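PDB 2ZIF: putative modification methylase from Thermus thermophilus, which probably methylates DNA, transferring the methyl group of S-adenosylmethionine to the N4 amino group of cytosine as a member of the N(4)/N(6)-methyltransferase family. Local coordinates for residues T246-I251 with K274-R279; H42-S47 with L240-G245; L24-A29 with L286-G291. All blocks are in the same frame, centred on the assembly; numbering follows the deposited sequence.

From the N terminus, the chain opens contact 3 at 24-29, the end of the first strand and the turn into the first helix, and soon afterwards contact 2 at 42-47. About two hundred residues later, 240-245 returns beside 42-47 and closes contact 2. The next residues, 246-251, start contact 1, which 274-279 completes after a short helix-strand-helix excursion. Strand 287-289 finally pairs with the first strand, so contact 3 encloses the other two, which follow in series; none cross. Contact 2 joins sheet strands, contact 1 packs two helices, and contact 3 adds the C-terminal strand. All three include residues that touch S-adenosylmethionine, an example of a ligand pocket assembled from segments far apart in sequence.

Contact 1. Residues T246-I251 with K274-R279; sequences TGTTLI and KERFAR. With SAM (S-adenosylmethionine), chain D.
Arg-276 reaches from helix 267-280 to Thr-246 and Thr-248, which flank Gly-247 in the glycine-rich, cofactor-binding loop of this methyltransferase family. With CG anti to the backbone N (chi1 -173°) and the chain extended as far as NE, the guanidinium spans the gap between the two helices. NH2 gives a nearly straight bond (169°) to Thr-248 OG1 at 2.9 Å, the acceptor lying in the guanidinium plane; its bond to Thr-246 OG1 is weak and strongly bent. Thr-246 OG1 also hydrogen-bonds SAM O, at 3.1 Å, which makes Arg-276 a second-shell residue whose charge probably helps to balance the cofactor carboxylate. A salt bridge from NE to Glu-280 holds the other side of the guanidinium.

Ile-251 supplies the apolar support. Its CD1 sits over one guanidinium face, offset toward the rim and 3.6 Å from Arg-276 NE, the two side chains meeting at about a right angle. Phe-277 runs past Ile-251 in the opposite direction, its CD1 3.8 Å from Ile-251 CG1. Leu-222 of helix 222-232 packs on both Ile-251 and Arg-276. Gly-247 occupies the N-cap position, and the next backbone nitrogen, Thr-248 N, donates to SAM OXT at 3.2 Å.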
loop_
_atom_site.group_PDB
_atom_site.type_symbol
_atom_site.label_atom_id
_atom_site.label_comp_id
_atom_site.label_asym_id
_atom_site.label_seq_id
_atom_site.Cartn_x
_atom_site.Cartn_y
_atom_site.Cartn_z
ATOM N N THR B 246 -18.921 7.632 15.154
ATOM C CA THR B 246 -19.126 7.712 16.596
ATOM C C THR B 246 -18.106 8.609 17.274
ATOM O O THR B 246 -18.028 8.648 18.499
ATOM C CB THR B 246 -19.096 6.321 17.270
ATOM O OG1 THR B 246 -17.785 5.753 17.171
ATOM C CG2 THR B 246 -20.095 5.403 16.599
ATOM N N GLY B 247 -17.314 9.312 16.470
ATOM C CA GLY B 247 -16.337 10.250 17.000
ATOM C C GLY B 247 -15.052 9.777 17.665
ATOM O O GLY B 247 -14.494 10.513 18.483
ATOM N N THR B 248 -14.565 8.584 17.325
ATOM C CA THR B 248 -13.328 8.078 17.916
ATOM C C THR B 248 -12.193 9.094 17.787
ATOM O O THR B 248 -11.468 9.339 18.758
ATOM C CB THR B 248 -12.853 6.786 17.242
ATOM O OG1 THR B 248 -13.942 5.872 17.156
ATOM C CG2 THR B 248 -11.726 6.141 18.049
ATOM N N THR B 249 -12.038 9.679 16.597
ATOM C CA THR B 249 -10.975 10.661 16.384
ATOM C C THR B 249 -11.181 11.875 17.264
ATOM O O THR B 249 -10.237 12.385 17.854
ATOM C CB THR B 249 -10.896 11.135 14.932
ATOM O OG1 THR B 249 -10.742 10.005 14.067
ATOM C CG2 THR B 249 -9.692 12.061 14.747
ATOM N N LEU B 250 -12.422 12.333 17.350
ATOM C CA LEU B 250 -12.751 13.492 18.176
ATOM C C LEU B 250 -12.375 13.191 19.623
ATOM O O LEU B 250 -11.662 13.961 20.265
ATOM C CB LEU B 250 -14.249 13.797 18.087
ATOM C CG LEU B 250 -14.839 13.924 16.675
ATOM C CD1 LEU B 250 -16.311 14.312 16.791
ATOM C CD2 LEU B 250 -14.069 14.956 15.857
ATOM N N ILE B 251 -12.849 12.059 20.132
ATOM C CA ILE B 251 -12.554 11.658 21.501
ATOM C C ILE B 251 -11.040 11.568 21.747
ATOM O O ILE B 251 -10.538 12.082 22.749
ATOM C CB ILE B 251 -13.236 10.302 21.821
ATOM C CG1 ILE B 251 -14.754 10.495 21.842
ATOM C CG2 ILE B 251 -12.749 9.758 23.152
ATOM C CD1 ILE B 251 -15.538 9.207 21.968
ATOM N N LYS B 274 -21.907 12.289 20.490
ATOM C CA LYS B 274 -22.035 13.220 21.611
ATOM C C LYS B 274 -22.047 12.506 22.954
ATOM O O LYS B 274 -21.356 12.914 23.889
ATOM C CB LYS B 274 -23.313 14.057 21.494
ATOM C CG LYS B 274 -23.531 14.997 22.685
ATOM C CD LYS B 274 -24.995 15.395 22.843
ATOM C CE LYS B 274 -25.379 16.595 21.987
ATOM N NZ LYS B 274 -24.859 17.877 22.554
ATOM N N GLU B 275 -22.849 11.446 23.043
ATOM C CA GLU B 275 -22.981 10.660 24.270
ATOM C C GLU B 275 -21.725 9.853 24.594
ATOM O O GLU B 275 -21.291 9.802 25.750
ATOM C CB GLU B 275 -24.191 9.720 24.159
ATOM C CG GLU B 275 -25.541 10.444 24.166
ATOM C CD GLU B 275 -26.668 9.622 23.558
ATOM O OE1 GLU B 275 -27.793 10.154 23.456
ATOM O OE2 GLU B 275 -26.439 8.453 23.177
ATOM N N ARG B 276 -21.139 9.223 23.581
ATOM C CA ARG B 276 -19.929 8.439 23.805
ATOM C C ARG B 276 -18.820 9.379 24.270
ATOM O O ARG B 276 -18.103 9.087 25.231
ATOM C CB ARG B 276 -19.501 7.722 22.521
ATOM C CG ARG B 276 -18.349 6.760 22.729
ATOM C CD ARG B 276 -17.770 6.302 21.405
ATOM N NE ARG B 276 -16.443 5.713 21.562
ATOM C CZ ARG B 276 -15.587 5.533 20.562
ATOM N NH1 ARG B 276 -14.401 4.987 20.793
ATOM N NH2 ARG B 276 -15.917 5.902 19.330
ATOM N N PHE B 277 -18.701 10.513 23.579
ATOM C CA PHE B 277 -17.712 11.538 23.896
ATOM C C PHE B 277 -17.812 11.869 25.380
ATOM O O PHE B 277 -16.866 11.657 26.140
ATOM C CB PHE B 277 -17.999 12.797 23.074
ATOM C CG PHE B 277 -16.951 13.874 23.201
ATOM C CD1 PHE B 277 -16.007 14.068 22.192
ATOM C CD2 PHE B 277 -16.919 14.706 24.318
ATOM C CE1 PHE B 277 -15.051 15.072 22.288
ATOM C CE2 PHE B 277 -15.961 15.723 24.427
ATOM C CZ PHE B 277 -15.026 15.906 23.409
ATOM N N ALA B 278 -18.978 12.375 25.778
ATOM C CA ALA B 278 -19.251 12.762 27.164
ATOM C C ALA B 278 -18.887 11.664 28.154
ATOM O O ALA B 278 -18.451 11.928 29.271
ATOM C CB ALA B 278 -20.715 13.129 27.313
ATOM N N ARG B 279 -19.071 10.425 27.726
ATOM C CA ARG B 279 -18.771 9.275 28.557
ATOM C C ARG B 279 -17.260 9.111 28.711
ATOM O O ARG B 279 -16.746 8.979 29.820
ATOM C CB ARG B 279 -19.369 8.036 27.902
ATOM C CG ARG B 279 -19.356 6.773 28.726
ATOM C CD ARG B 279 -19.864 5.644 27.850
ATOM N NE ARG B 279 -21.052 6.069 27.116
ATOM C CZ ARG B 279 -21.281 5.798 25.834
ATOM N NH1 ARG B 279 -22.393 6.230 25.254
ATOM N NH2 ARG B 279 -20.398 5.101 25.130
HETATM N N SAM D . -13.766 5.923 12.810
HETATM C CA SAM D . -15.125 6.469 12.884
HETATM C C SAM D . -15.895 6.306 14.205
HETATM O O SAM D . -17.130 6.291 14.171
HETATM O OXT SAM D . -15.230 6.208 15.243
HETATM C CB SAM D . -16.042 5.893 11.772
HETATM C CG SAM D . -15.942 6.846 10.267
HETATM S SD SAM D . -16.856 5.900 8.982
HETATM C CE SAM D . -15.603 4.785 8.271
HETATM C "C5'" SAM D . -17.282 7.108 7.711
HETATM C "C4'" SAM D . -18.383 8.101 8.112
HETATM O "O4'" SAM D . -18.623 9.039 7.083
HETATM C "C3'" SAM D . -19.750 7.478 8.463
HETATM O "O3'" SAM D . -20.087 7.637 9.835
HETATM C "C2'" SAM D . -20.694 8.065 7.415
HETATM O "O2'" SAM D . -21.954 8.444 7.974
HETATM C "C1'" SAM D . -19.988 9.371 7.043
HETATM N N9 SAM D . -20.228 9.887 5.684
HETATM C C8 SAM D . -20.435 9.280 4.492
HETATM N N7 SAM D . -20.598 10.138 3.476
HETATM C C5 SAM D . -20.490 11.415 4.035
HETATM C C6 SAM D . -20.541 12.737 3.608
HETATM N N6 SAM D . -20.747 13.061 2.303
HETATM N N1 SAM D . -20.380 13.777 4.498
HETATM C C2 SAM D . -20.172 13.510 5.806
HETATM N N3 SAM D . -20.108 12.258 6.300
HETATM C C4 SAM D . -20.263 11.241 5.413
#

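Contact 2. Residues H42-S47 with L240-G245; sequences HLVVTS and LDPFAG. With SAM (S-adenosylmethionine), chain D.
Val-44 and Leu-240 form the bridge between two parallel strands deep in the Rossmann-like methyltransferase sheet, just before both strands run into the S-adenosylmethionine pocket. Backbone bonds set the register: Leu-240 N donates to Leu-43 O at 2.6 Å, and Leu-240 O accepts from Val-45 N at 2.9 Å.

Polar side chains take over beyond the bridge. Thr-46 OG1, anti to its own backbone nitrogen (chi1 -175°), donates to Asp-241 OD1 at 2.7 Å from above the carboxylate plane, and it also lies at the edge of the Phe-243 ring, in its plane. Phe-243 N reaches the same carboxylate oxygen from the opposite face and closes an Asx turn, while OD2 is bonded to Thr-249 OG1. Replacing Asp-241 by alanine removes this carboxylate, and Thr-46 OG1 would probably be left without its mate and the turn at Phe-243 freer to relax. One water accepts from Ser-47 N at 2.9 Å and from SAM N at 3.2 Å, linking the strand end to the cofactor.

Apolar contacts fill the remainder. Val-44 and Leu-240 point the same way, CG2 of the valine 3.5 Å from CB of the leucine, and Val-44 CG1 lies 4.0 Å from Pro-242 CD.

Helix 65-86 packs on Val-44, Leu-240, Pro-242 and Phe-243, helix 29-34 meets Pro-242 and Phe-243, and strand 91-101 pairs with 42-47 along its other edge.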
loop_
_atom_site.group_PDB
_atom_site.type_symbol
_atom_site.label_atom_id
_atom_site.label_comp_id
_atom_site.label_asym_id
_atom_site.label_seq_id
_atom_site.Cartn_x
_atom_site.Cartn_y
_atom_site.Cartn_z
ATOM N N HIS B 42 -4.629 21.542 11.717
ATOM C CA HIS B 42 -3.283 21.006 11.861
ATOM C C HIS B 42 -3.156 19.526 11.542
ATOM O O HIS B 42 -2.134 19.087 11.029
ATOM C CB HIS B 42 -2.801 21.244 13.286
ATOM C CG HIS B 42 -2.992 22.652 13.748
ATOM N ND1 HIS B 42 -2.189 23.687 13.322
ATOM C CD2 HIS B 42 -3.927 23.204 14.554
ATOM C CE1 HIS B 42 -2.622 24.817 13.849
ATOM N NE2 HIS B 42 -3.675 24.550 14.601
ATOM N N LEU B 43 -4.197 18.757 11.838
ATOM C CA LEU B 43 -4.140 17.324 11.612
ATOM C C LEU B 43 -5.497 16.729 11.292
ATOM O O LEU B 43 -6.488 17.037 11.950
ATOM C CB LEU B 43 -3.592 16.633 12.870
ATOM C CG LEU B 43 -2.948 15.235 12.808
ATOM C CD1 LEU B 43 -3.158 14.506 14.144
ATOM C CD2 LEU B 43 -3.532 14.423 11.688
ATOM N N VAL B 44 -5.540 15.872 10.279
ATOM C CA VAL B 44 -6.773 15.176 9.936
ATOM C C VAL B 44 -6.583 13.653 10.064
ATOM O O VAL B 44 -5.713 13.073 9.421
ATOM C CB VAL B 44 -7.230 15.473 8.498
ATOM C CG1 VAL B 44 -8.361 14.524 8.107
ATOM C CG2 VAL B 44 -7.703 16.919 8.387
ATOM N N VAL B 45 -7.372 13.020 10.928
ATOM C CA VAL B 45 -7.331 11.567 11.063
ATOM C C VAL B 45 -8.741 11.079 10.750
ATOM O O VAL B 45 -9.722 11.538 11.355
ATOM C CB VAL B 45 -6.970 11.096 12.478
ATOM C CG1 VAL B 45 -6.938 9.565 12.502
ATOM C CG2 VAL B 45 -5.628 11.664 12.894
ATOM N N THR B 46 -8.850 10.149 9.809
ATOM C CA THR B 46 -10.161 9.659 9.432
ATOM C C THR B 46 -10.107 8.344 8.678
ATOM O O THR B 46 -9.043 7.872 8.278
ATOM C CB THR B 46 -10.893 10.705 8.540
ATOM O OG1 THR B 46 -12.235 10.267 8.264
ATOM C CG2 THR B 46 -10.146 10.890 7.218
ATOM N N SER B 47 -11.283 7.771 8.481
ATOM C CA SER B 47 -11.442 6.527 7.762
ATOM C C SER B 47 -12.588 6.774 6.786
ATOM O O SER B 47 -13.715 7.044 7.193
ATOM C CB SER B 47 -11.801 5.412 8.742
ATOM O OG SER B 47 -11.540 4.148 8.173
ATOM N N LEU B 240 -8.949 17.191 12.735
ATOM C CA LEU B 240 -10.160 17.033 11.942
ATOM C C LEU B 240 -10.448 15.615 11.465
ATOM O O LEU B 240 -9.544 14.879 11.089
ATOM C CB LEU B 240 -10.081 17.933 10.705
ATOM C CG LEU B 240 -11.337 18.489 10.021
ATOM C CD1 LEU B 240 -10.910 19.115 8.700
ATOM C CD2 LEU B 240 -12.369 17.430 9.762
ATOM N N ASP B 241 -11.727 15.254 11.486
ATOM C CA ASP B 241 -12.195 13.974 10.977
ATOM C C ASP B 241 -13.496 14.324 10.264
ATOM O O ASP B 241 -14.520 14.555 10.911
ATOM C CB ASP B 241 -12.491 12.971 12.097
ATOM C CG ASP B 241 -12.833 11.590 11.554
ATOM O OD1 ASP B 241 -13.302 11.518 10.400
ATOM O OD2 ASP B 241 -12.642 10.581 12.273
ATOM N N PRO B 242 -13.474 14.376 8.922
ATOM C CA PRO B 242 -14.682 14.710 8.160
ATOM C C PRO B 242 -15.719 13.584 8.156
ATOM O O PRO B 242 -16.857 13.787 7.740
ATOM C CB PRO B 242 -14.152 14.982 6.749
ATOM C CG PRO B 242 -12.669 15.110 6.909
ATOM C CD PRO B 242 -12.348 14.148 8.011
ATOM N N PHE B 243 -15.316 12.401 8.607
ATOM C CA PHE B 243 -16.204 11.239 8.646
ATOM C C PHE B 243 -16.183 10.676 10.060
ATOM O O PHE B 243 -15.857 9.517 10.267
ATOM C CB PHE B 243 -15.702 10.180 7.662
ATOM C CG PHE B 243 -15.553 10.681 6.260
ATOM C CD1 PHE B 243 -14.299 10.773 5.674
ATOM C CD2 PHE B 243 -16.666 11.075 5.526
ATOM C CE1 PHE B 243 -14.145 11.247 4.378
ATOM C CE2 PHE B 243 -16.525 11.556 4.219
ATOM C CZ PHE B 243 -15.260 11.641 3.646
ATOM N N ALA B 244 -16.550 11.512 11.021
ATOM C CA ALA B 244 -16.518 11.166 12.435
ATOM C C ALA B 244 -17.265 9.941 12.949
ATOM O O ALA B 244 -16.811 9.314 13.900
ATOM C CB ALA B 244 -16.929 12.388 13.249
ATOM N N GLY B 245 -18.403 9.596 12.357
ATOM C CA GLY B 245 -19.133 8.440 12.855
ATOM C C GLY B 245 -19.393 8.580 14.351
ATOM O O GLY B 245 -20.015 9.547 14.781
HETATM N N SAM D . -13.766 5.923 12.810
HETATM C CA SAM D . -15.125 6.469 12.884
HETATM C C SAM D . -15.895 6.306 14.205
HETATM O O SAM D . -17.130 6.291 14.171
HETATM O OXT SAM D . -15.230 6.208 15.243
HETATM C CB SAM D . -16.042 5.893 11.772
HETATM C CG SAM D . -15.942 6.846 10.267
HETATM S SD SAM D . -16.856 5.900 8.982
HETATM C CE SAM D . -15.603 4.785 8.271
HETATM C "C5'" SAM D . -17.282 7.108 7.711
HETATM C "C4'" SAM D . -18.383 8.101 8.112
HETATM O "O4'" SAM D . -18.623 9.039 7.083
HETATM C "C3'" SAM D . -19.750 7.478 8.463
HETATM O "O3'" SAM D . -20.087 7.637 9.835
HETATM C "C2'" SAM D . -20.694 8.065 7.415
HETATM O "O2'" SAM D . -21.954 8.444 7.974
HETATM C "C1'" SAM D . -19.988 9.371 7.043
HETATM N N9 SAM D . -20.228 9.887 5.684
HETATM C C8 SAM D . -20.435 9.280 4.492
HETATM N N7 SAM D . -20.598 10.138 3.476
HETATM C C5 SAM D . -20.490 11.415 4.035
HETATM C C6 SAM D . -20.541 12.737 3.608
HETATM N N6 SAM D . -20.747 13.061 2.303
HETATM N N1 SAM D . -20.380 13.777 4.498
HETATM C C2 SAM D . -20.172 13.510 5.806
HETATM N N3 SAM D . -20.108 12.258 6.300
HETATM C C4 SAM D . -20.263 11.241 5.413
HETATM O O HOH W 1 -13.300 8.096 10.556
#

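Contact 3. Residues L24-A29 with L286-G291; sequences LHVGDA and LEVLDG. With SAM (S-adenosylmethionine), chain D.
His-25 and Leu-289 lie side by side and point the same way on one face of a parallel strand pair, where the C-terminal strand is added to the Rossmann-like sheet. In both residues CG stands anti to the carbonyl carbon (chi1 -62° and -51°), which lets the two side chains run together. The contact is tight: Leu-289 CD1 stands 3.2 Å from His-25 CE1. The histidine ring also meets Phe-36 edge-to-face.

On the other face, Leu-24 and Leu-286 cross at a slant, CB of Leu-24 resting 3.7 Å from CD2 of Leu-286. Val-26 and Val-288 likewise meet obliquely, with Val-26 CG2 and Val-288 CG1 3.2 Å apart. Asp-290 runs alongside Val-26, its OD1 closest to CB of that valine.

Three backbone bonds hold the strands while these side chains pack. Leu-24 N donates to Glu-287 O at 2.8 Å and Leu-24 O accepts from Leu-289 N at 2.9 Å; Val-26 N donates to Leu-289 O at 3.2 Å. Past the strand end, Asp-28 OD1 accepts from SAM N6 and Ala-29 N donates to SAM N1 in a nearly straight bond of 2.6 Å, a pair of bonds that reads the adenine edge.

Strand 259-264 flanks 24-26 on the side away from 287-289, helix 267-280 covers Leu-24 and Val-26 through Ala-270, and Leu-250 of helix 248-255 packs against Leu-24 and Leu-286.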
loop_
_atom_site.group_PDB
_atom_site.type_symbol
_atom_site.label_atom_id
_atom_site.label_comp_id
_atom_site.label_asym_id
_atom_site.label_seq_id
_atom_site.Cartn_x
_atom_site.Cartn_y
_atom_site.Cartn_z
ATOM N N LEU B 24 -18.831 19.054 16.528
ATOM C CA LEU B 24 -19.162 18.039 15.544
ATOM C C LEU B 24 -20.292 18.608 14.687
ATOM O O LEU B 24 -21.394 18.845 15.178
ATOM C CB LEU B 24 -19.628 16.756 16.230
ATOM C CG LEU B 24 -19.491 15.439 15.456
ATOM C CD1 LEU B 24 -20.597 14.496 15.911
ATOM C CD2 LEU B 24 -19.574 15.668 13.950
ATOM N N HIS B 25 -20.009 18.846 13.411
ATOM C CA HIS B 25 -21.005 19.389 12.491
ATOM C C HIS B 25 -21.772 18.261 11.799
ATOM O O HIS B 25 -21.173 17.402 11.147
ATOM C CB HIS B 25 -20.324 20.264 11.434
ATOM C CG HIS B 25 -19.627 21.461 12.001
ATOM N ND1 HIS B 25 -20.175 22.726 11.970
ATOM C CD2 HIS B 25 -18.440 21.583 12.641
ATOM C CE1 HIS B 25 -19.357 23.572 12.568
ATOM N NE2 HIS B 25 -18.297 22.905 12.985
ATOM N N VAL B 26 -23.093 18.259 11.949
ATOM C CA VAL B 26 -23.918 17.241 11.311
ATOM C C VAL B 26 -24.208 17.708 9.892
ATOM O O VAL B 26 -24.916 18.696 9.682
ATOM C CB VAL B 26 -25.241 17.026 12.067
ATOM C CG1 VAL B 26 -26.019 15.876 11.447
ATOM C CG2 VAL B 26 -24.955 16.740 13.516
ATOM N N GLY B 27 -23.639 17.002 8.921
ATOM C CA GLY B 27 -23.832 17.372 7.535
ATOM C C GLY B 27 -22.925 16.637 6.567
ATOM O O GLY B 27 -22.303 15.622 6.911
ATOM N N ASP B 28 -22.857 17.160 5.347
ATOM C CA ASP B 28 -22.049 16.579 4.286
ATOM C C ASP B 28 -20.630 17.141 4.275
ATOM O O ASP B 28 -20.427 18.348 4.109
ATOM C CB ASP B 28 -22.706 16.843 2.938
ATOM C CG ASP B 28 -21.857 16.377 1.785
ATOM O OD1 ASP B 28 -21.950 15.188 1.419
ATOM O OD2 ASP B 28 -21.089 17.207 1.251
ATOM N N ALA B 29 -19.663 16.242 4.431
ATOM C CA ALA B 29 -18.247 16.571 4.466
ATOM C C ALA B 29 -17.800 17.587 3.423
ATOM O O ALA B 29 -17.037 18.496 3.742
ATOM C CB ALA B 29 -17.418 15.292 4.336
ATOM N N LEU B 286 -19.253 17.329 23.781
ATOM C CA LEU B 286 -19.127 17.547 22.353
ATOM C C LEU B 286 -20.325 18.339 21.838
ATOM O O LEU B 286 -21.469 17.883 21.921
ATOM C CB LEU B 286 -19.032 16.209 21.616
ATOM C CG LEU B 286 -18.986 16.320 20.092
ATOM C CD1 LEU B 286 -17.661 16.943 19.669
ATOM C CD2 LEU B 286 -19.165 14.944 19.469
ATOM N N GLU B 287 -20.054 19.524 21.307
ATOM C CA GLU B 287 -21.105 20.377 20.777
ATOM C C GLU B 287 -21.481 19.954 19.354
ATOM O O GLU B 287 -20.652 20.001 18.446
ATOM C CB GLU B 287 -20.637 21.829 20.774
ATOM C CG GLU B 287 -21.729 22.808 20.417
ATOM C CD GLU B 287 -21.186 24.171 20.059
ATOM O OE1 GLU B 287 -22.008 25.077 19.800
ATOM O OE2 GLU B 287 -19.942 24.333 20.030
ATOM N N VAL B 288 -22.729 19.543 19.163
ATOM C CA VAL B 288 -23.199 19.113 17.846
ATOM C C VAL B 288 -23.965 20.232 17.139
ATOM O O VAL B 288 -24.973 20.719 17.640
ATOM C CB VAL B 288 -24.090 17.858 17.978
ATOM C CG1 VAL B 288 -24.681 17.479 16.629
ATOM C CG2 VAL B 288 -23.266 16.713 18.530
ATOM N N LEU B 289 -23.488 20.623 15.963
ATOM C CA LEU B 289 -24.103 21.712 15.213
ATOM C C LEU B 289 -24.861 21.308 13.958
ATOM O O LEU B 289 -24.250 21.033 12.930
ATOM C CB LEU B 289 -23.027 22.724 14.816
ATOM C CG LEU B 289 -22.104 23.238 15.922
ATOM C CD1 LEU B 289 -21.026 24.105 15.301
ATOM C CD2 LEU B 289 -22.898 24.027 16.956
ATOM N N ASP B 290 -26.191 21.291 14.036
ATOM C CA ASP B 290 -27.020 20.954 12.877
ATOM C C ASP B 290 -26.973 22.126 11.906
ATOM O O ASP B 290 -26.952 21.943 10.689
ATOM C CB ASP B 290 -28.481 20.731 13.281
ATOM C CG ASP B 290 -28.706 19.408 13.978
ATOM O OD1 ASP B 290 -28.402 18.356 13.375
ATOM O OD2 ASP B 290 -29.199 19.423 15.127
ATOM N N GLY B 291 -26.961 23.331 12.468
ATOM C CA GLY B 291 -26.937 24.539 11.664
ATOM C C GLY B 291 -28.218 25.326 11.871
ATOM O O GLY B 291 -28.451 26.341 11.216
HETATM N N SAM D . -13.766 5.923 12.810
HETATM C CA SAM D . -15.125 6.469 12.884
HETATM C C SAM D . -15.895 6.306 14.205
HETATM O O SAM D . -17.130 6.291 14.171
HETATM O OXT SAM D . -15.230 6.208 15.243
HETATM C CB SAM D . -16.042 5.893 11.772
HETATM C CG SAM D . -15.942 6.846 10.267
HETATM S SD SAM D . -16.856 5.900 8.982
HETATM C CE SAM D . -15.603 4.785 8.271
HETATM C "C5'" SAM D . -17.282 7.108 7.711
HETATM C "C4'" SAM D . -18.383 8.101 8.112
HETATM O "O4'" SAM D . -18.623 9.039 7.083
HETATM C "C3'" SAM D . -19.750 7.478 8.463
HETATM O "O3'" SAM D . -20.087 7.637 9.835
HETATM C "C2'" SAM D . -20.694 8.065 7.415
HETATM O "O2'" SAM D . -21.954 8.444 7.974
HETATM C "C1'" SAM D . -19.988 9.371 7.043
HETATM N N9 SAM D . -20.228 9.887 5.684
HETATM C C8 SAM D . -20.435 9.280 4.492
HETATM N N7 SAM D . -20.598 10.138 3.476
HETATM C C5 SAM D . -20.490 11.415 4.035
HETATM C C6 SAM D . -20.541 12.737 3.608
HETATM N N6 SAM D . -20.747 13.061 2.303
HETATM N N1 SAM D . -20.380 13.777 4.498
HETATM C C2 SAM D . -20.172 13.510 5.806
HETATM N N3 SAM D . -20.108 12.258 6.300
HETATM C C4 SAM D . -20.263 11.241 5.413
#